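Local coordinates for uncharacterized protein PSPTO_0244 (Pseudomonas syringae pv. tomato, PDB 3MYX) that is of unknown function but belongs to the cupin superfamily, with a probable two-barrel chain related to (S)-ureidoglycine aminohydrolase, at residues R132-P144 against P150-D162. Residues are numbered along the deposited sequence; the frame is centred on the assembly and turned at random.
Sequences RLALLTPSSPPDP and PLPQCRSNNLFED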
loop_
_atom_site.group_PDB
_atom_site.type_symbol
_atom_site.label_atom_id
_atom_site.label_comp_id
_atom_site.label_asym_id
_atom_site.label_seq_id
_atom_site.Cartn_x
_atom_site.Cartn_y
_atom_site.Cartn_z
ATOM N N ARG A 132 3.285 -13.046 2.698
ATOM C CA ARG A 132 1.983 -12.989 3.362
ATOM C C ARG A 132 2.017 -13.667 4.734
ATOM O O ARG A 132 1.293 -13.250 5.638
ATOM C CB ARG A 132 0.911 -13.678 2.496
ATOM C CG ARG A 132 0.567 -12.954 1.195
ATOM C CD ARG A 132 -0.247 -13.794 0.226
ATOM N NE ARG A 132 -1.590 -14.052 0.726
ATOM C CZ ARG A 132 -2.637 -13.240 0.580
ATOM N NH1 ARG A 132 -2.519 -12.073 -0.011
ATOM N NH2 ARG A 132 -3.826 -13.600 1.068
ATOM N N LEU A 133 2.830 -14.724 4.866
ATOM C CA LEU A 133 2.917 -15.524 6.087
ATOM C C LEU A 133 4.104 -15.128 6.959
ATOM O O LEU A 133 4.546 -15.902 7.799
ATOM C CB LEU A 133 2.987 -17.024 5.752
ATOM C CG LEU A 133 1.838 -17.613 4.920
ATOM C CD1 LEU A 133 2.036 -19.119 4.681
ATOM C CD2 LEU A 133 0.507 -17.314 5.599
ATOM N N ALA A 134 4.606 -13.910 6.798
ATOM C CA ALA A 134 5.708 -13.428 7.630
ATOM C C ALA A 134 5.413 -13.626 9.118
ATOM O O ALA A 134 4.271 -13.436 9.585
ATOM C CB ALA A 134 5.946 -11.942 7.344
ATOM N N LEU A 135 6.448 -13.957 9.880
ATOM C CA LEU A 135 6.322 -14.080 11.332
ATOM C C LEU A 135 6.374 -12.692 11.970
ATOM O O LEU A 135 7.227 -11.869 11.623
ATOM C CB LEU A 135 7.462 -14.933 11.889
ATOM C CG LEU A 135 7.531 -16.354 11.330
ATOM C CD1 LEU A 135 8.793 -17.053 11.838
ATOM C CD2 LEU A 135 6.294 -17.115 11.734
ATOM N N LEU A 136 5.453 -12.438 12.898
ATOM C CA LEU A 136 5.240 -11.105 13.447
ATOM C C LEU A 136 5.590 -11.060 14.924
ATOM O O LEU A 136 5.578 -12.070 15.617
ATOM C CB LEU A 136 3.784 -10.698 13.270
ATOM C CG LEU A 136 3.148 -10.899 11.892
ATOM C CD1 LEU A 136 1.729 -10.321 11.922
ATOM C CD2 LEU A 136 3.997 -10.261 10.756
ATOM N N THR A 137 5.899 -9.872 15.418
ATOM C CA THR A 137 6.166 -9.676 16.836
ATOM C C THR A 137 5.250 -8.561 17.381
ATOM O O THR A 137 4.799 -7.705 16.625
ATOM C CB THR A 137 7.625 -9.307 17.065
ATOM O OG1 THR A 137 7.915 -8.131 16.317
ATOM C CG2 THR A 137 8.558 -10.454 16.620
ATOM N N PRO A 138 4.984 -8.550 18.692
ATOM C CA PRO A 138 4.069 -7.541 19.238
ATOM C C PRO A 138 4.377 -6.101 18.839
ATOM O O PRO A 138 5.550 -5.682 18.792
ATOM C CB PRO A 138 4.222 -7.729 20.745
ATOM C CG PRO A 138 4.486 -9.179 20.887
ATOM C CD PRO A 138 5.373 -9.546 19.715
ATOM N N SER A 139 3.316 -5.363 18.524
ATOM C CA SER A 139 3.409 -3.972 18.106
ATOM C C SER A 139 2.382 -3.132 18.855
ATOM O O SER A 139 1.517 -3.659 19.544
ATOM C CB SER A 139 3.220 -3.880 16.588
ATOM O OG SER A 139 1.964 -4.412 16.188
ATOM N N SER A 140 2.463 -1.819 18.725
ATOM C CA SER A 140 1.634 -0.930 19.543
ATOM C C SER A 140 0.165 -0.961 19.148
ATOM O O SER A 140 -0.163 -0.788 17.969
ATOM C CB SER A 140 2.093 0.528 19.426
ATOM O OG SER A 140 3.347 0.728 20.044
ATOM N N PRO A 141 -0.731 -1.149 20.140
ATOM C CA PRO A 141 -2.137 -0.890 19.880
ATOM C C PRO A 141 -2.372 0.611 19.738
ATOM O O PRO A 141 -1.454 1.413 19.935
ATOM C CB PRO A 141 -2.862 -1.470 21.110
ATOM C CG PRO A 141 -1.820 -2.045 21.987
ATOM C CD PRO A 141 -0.485 -1.580 21.529
ATOM N N PRO A 142 -3.602 1.012 19.394
ATOM C CA PRO A 142 -3.915 2.445 19.366
ATOM C C PRO A 142 -3.819 3.099 20.744
ATOM O O PRO A 142 -3.823 2.405 21.758
ATOM C CB PRO A 142 -5.360 2.481 18.846
ATOM C CG PRO A 142 -5.548 1.120 18.173
ATOM C CD PRO A 142 -4.767 0.192 19.049
ATOM N N ASP A 143 -3.768 4.432 20.751
ATOM C CA ASP A 143 -3.796 5.246 21.960
ATOM C C ASP A 143 -5.003 4.850 22.782
ATOM O O ASP A 143 -6.114 4.829 22.264
ATOM C CB ASP A 143 -3.920 6.722 21.536
ATOM C CG ASP A 143 -3.918 7.728 22.693
ATOM O OD1 ASP A 143 -4.159 7.415 23.869
ATOM O OD2 ASP A 143 -3.680 8.919 22.371
ATOM N N PRO A 144 -4.810 4.533 24.071
ATOM C CA PRO A 144 -5.956 4.164 24.904
ATOM C C PRO A 144 -7.094 5.193 24.905
ATOM O O PRO A 144 -8.274 4.818 25.003
ATOM C CB PRO A 144 -5.350 4.010 26.299
ATOM C CG PRO A 144 -3.934 3.764 26.074
ATOM C CD PRO A 144 -3.533 4.392 24.792
ATOM N N PRO A 150 -12.115 -2.793 24.301
ATOM C CA PRO A 150 -10.836 -3.048 24.959
ATOM C C PRO A 150 -9.674 -2.980 23.958
ATOM O O PRO A 150 -9.861 -3.128 22.736
ATOM C CB PRO A 150 -11.000 -4.465 25.500
ATOM C CG PRO A 150 -12.490 -4.620 25.688
ATOM C CD PRO A 150 -13.057 -3.903 24.494
ATOM N N LEU A 151 -8.477 -2.757 24.472
ATOM C CA LEU A 151 -7.304 -2.702 23.613
ATOM C C LEU A 151 -7.048 -4.066 22.967
ATOM O O LEU A 151 -7.174 -5.100 23.615
ATOM C CB LEU A 151 -6.060 -2.255 24.384
ATOM C CG LEU A 151 -6.013 -0.772 24.746
ATOM C CD1 LEU A 151 -5.160 -0.552 26.005
ATOM C CD2 LEU A 151 -5.515 0.053 23.601
ATOM N N PRO A 152 -6.682 -4.071 21.682
ATOM C CA PRO A 152 -6.348 -5.310 20.988
ATOM C C PRO A 152 -4.913 -5.751 21.269
ATOM O O PRO A 152 -4.125 -5.017 21.879
ATOM C CB PRO A 152 -6.456 -4.902 19.511
ATOM C CG PRO A 152 -6.025 -3.453 19.529
ATOM C CD PRO A 152 -6.569 -2.900 20.796
ATOM N N GLN A 153 -4.591 -6.958 20.820
ATOM C CA GLN A 153 -3.206 -7.415 20.656
ATOM C C GLN A 153 -2.844 -7.324 19.191
ATOM O O GLN A 153 -3.509 -7.932 18.348
ATOM C CB GLN A 153 -3.066 -8.855 21.153
ATOM C CG GLN A 153 -3.473 -8.999 22.611
ATOM C CD GLN A 153 -3.123 -10.357 23.159
ATOM O OE1 GLN A 153 -3.821 -11.339 22.909
ATOM N NE2 GLN A 153 -2.047 -10.422 23.918
ATOM N N CYS A 154 -1.828 -6.529 18.899
ATOM C CA CYS A 154 -1.364 -6.279 17.544
ATOM C C CYS A 154 0.048 -6.838 17.396
ATOM O O CYS A 154 0.817 -6.873 18.358
ATOM C CB CYS A 154 -1.312 -4.787 17.213
ATOM S SG CYS A 154 -2.836 -3.887 17.558
ATOM N N ARG A 155 0.375 -7.282 16.186
ATOM C CA ARG A 155 1.730 -7.718 15.847
ATOM C C ARG A 155 2.111 -7.146 14.494
ATOM O O ARG A 155 1.250 -6.908 13.651
ATOM C CB ARG A 155 1.853 -9.242 15.813
ATOM C CG ARG A 155 1.449 -9.966 17.098
ATOM C CD ARG A 155 1.599 -11.445 16.965
ATOM N NE ARG A 155 0.560 -12.008 16.113
ATOM C CZ ARG A 155 0.092 -13.252 16.212
ATOM N NH1 ARG A 155 0.594 -14.118 17.092
ATOM N NH2 ARG A 155 -0.900 -13.641 15.434
ATOM N N SER A 156 3.413 -7.004 14.258
ATOM C CA SER A 156 3.907 -6.549 12.967
ATOM C C SER A 156 5.291 -7.087 12.682
ATOM O O SER A 156 5.997 -7.590 13.566
ATOM C CB SER A 156 3.958 -5.026 12.906
ATOM O OG SER A 156 4.989 -4.556 13.728
ATOM N N ASN A 157 5.688 -6.927 11.433
ATOM C CA ASN A 157 7.042 -7.170 10.992
ATOM C C ASN A 157 7.321 -6.141 9.907
ATOM O O ASN A 157 6.732 -6.195 8.824
ATOM C CB ASN A 157 7.204 -8.593 10.444
ATOM C CG ASN A 157 8.639 -8.909 10.031
ATOM O OD1 ASN A 157 9.412 -8.019 9.719
ATOM N ND2 ASN A 157 8.972 -10.196 10.014
ATOM N N ASN A 158 8.189 -5.184 10.221
ATOM C CA ASN A 158 8.678 -4.213 9.247
ATOM C C ASN A 158 9.714 -4.864 8.340
ATOM O O ASN A 158 10.899 -4.826 8.618
ATOM C CB ASN A 158 9.288 -3.000 9.950
ATOM C CG ASN A 158 8.279 -2.260 10.786
ATOM O OD1 ASN A 158 7.251 -1.809 10.280
ATOM N ND2 ASN A 158 8.564 -2.122 12.081
ATOM N N LEU A 159 9.241 -5.490 7.278
ATOM C CA LEU A 159 10.088 -6.214 6.341
ATOM C C LEU A 159 10.959 -5.281 5.514
ATOM O O LEU A 159 11.997 -5.686 4.998
ATOM C CB LEU A 159 9.232 -7.059 5.411
ATOM C CG LEU A 159 8.499 -8.203 6.122
ATOM C CD1 LEU A 159 7.373 -8.771 5.258
ATOM C CD2 LEU A 159 9.494 -9.296 6.524
ATOM N N PHE A 160 10.526 -4.037 5.361
ATOM C CA PHE A 160 11.308 -3.021 4.651
ATOM C C PHE A 160 11.204 -1.705 5.421
ATOM O O PHE A 160 10.109 -1.233 5.713
ATOM C CB PHE A 160 10.802 -2.855 3.224
ATOM C CG PHE A 160 11.440 -1.727 2.490
ATOM C CD1 PHE A 160 12.652 -1.880 1.872
ATOM C CD2 PHE A 160 10.786 -0.505 2.417
ATOM C CE1 PHE A 160 13.218 -0.789 1.182
ATOM C CE2 PHE A 160 11.344 0.559 1.770
ATOM C CZ PHE A 160 12.552 0.412 1.149
ATOM N N GLU A 161 12.351 -1.172 5.806
ATOM C CA GLU A 161 12.431 0.121 6.445
ATOM C C GLU A 161 13.292 1.031 5.569
ATOM O O GLU A 161 14.507 0.859 5.492
ATOM C CB GLU A 161 13.016 -0.006 7.843
ATOM C CG GLU A 161 12.140 -0.832 8.765
ATOM C CD GLU A 161 12.737 -0.999 10.159
ATOM O OE1 GLU A 161 13.980 -1.069 10.291
ATOM O OE2 GLU A 161 11.964 -1.080 11.119
ATOM N N ASP A 162 12.670 1.990 4.905
ATOM C CA ASP A 162 13.389 2.819 3.965
ATOM C C ASP A 162 14.338 3.775 4.671
ATOM O O ASP A 162 14.079 4.222 5.796
ATOM C CB ASP A 162 12.413 3.623 3.117
ATOM C CG ASP A 162 12.959 4.000 1.761
ATOM O OD1 ASP A 162 14.100 3.616 1.410
ATOM O OD2 ASP A 162 12.211 4.674 1.020
HETATM O O HOH W 1 6.695 -5.450 15.852
HETATM O O HOH W 2 9.148 -8.319 13.678
HETATM O O HOH W 3 -0.200 -5.308 20.967
#
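Thr-137 and Ser-156 face each other as a hydrogen-bonded antiparallel pair, where the short strand 137-139 forms an edge of a cupin beta-sheet beside strand 154-161, whose far side pairs with strand 168-174. Thr-137 N meets Ser-156 O at 2.9 Å, almost straight at 178° but from above the carbonyl plane, and Ser-156 N donates back to Thr-137 O at 2.8 Å. Beyond them, Pro-138 suits an outer strand: its ring turns away, and as a non-hydrogen-bonded partner of Arg-155 it needs no N-H toward that strand; its CA-H instead approaches Cys-154 O.

On the face shared with Thr-137, short hydroxyl side chains let the strands lie close: Ser-139 CB is 3.4 Å from Ser-156 OG, and a water bridges Thr-137 OG1 and Ser-156 OG. The branched Leu-136 spans two residues of the other strand, its CB 3.5 Å from Arg-155 CB, the two chains crossing at about a right angle, and its CD2 against Asn-157 CB. Arg-155 carries its charge onward to a salt bridge with Asp-173. Further along, Pro-142 CD meets Pro-152 CG at 3.9 Å, and Leu-151 CD2 packs against Pro-141 CB. At the opposite end, Asn-157 has CG anti to its own N (chi1 -177°), which carries the amide to the preceding loop: ND2 donates to Leu-135 O at 2.9 Å, meeting the carbonyl almost head-on (C=O...N 163°), the oxygen tilted slightly from the Asn-157 amide plane.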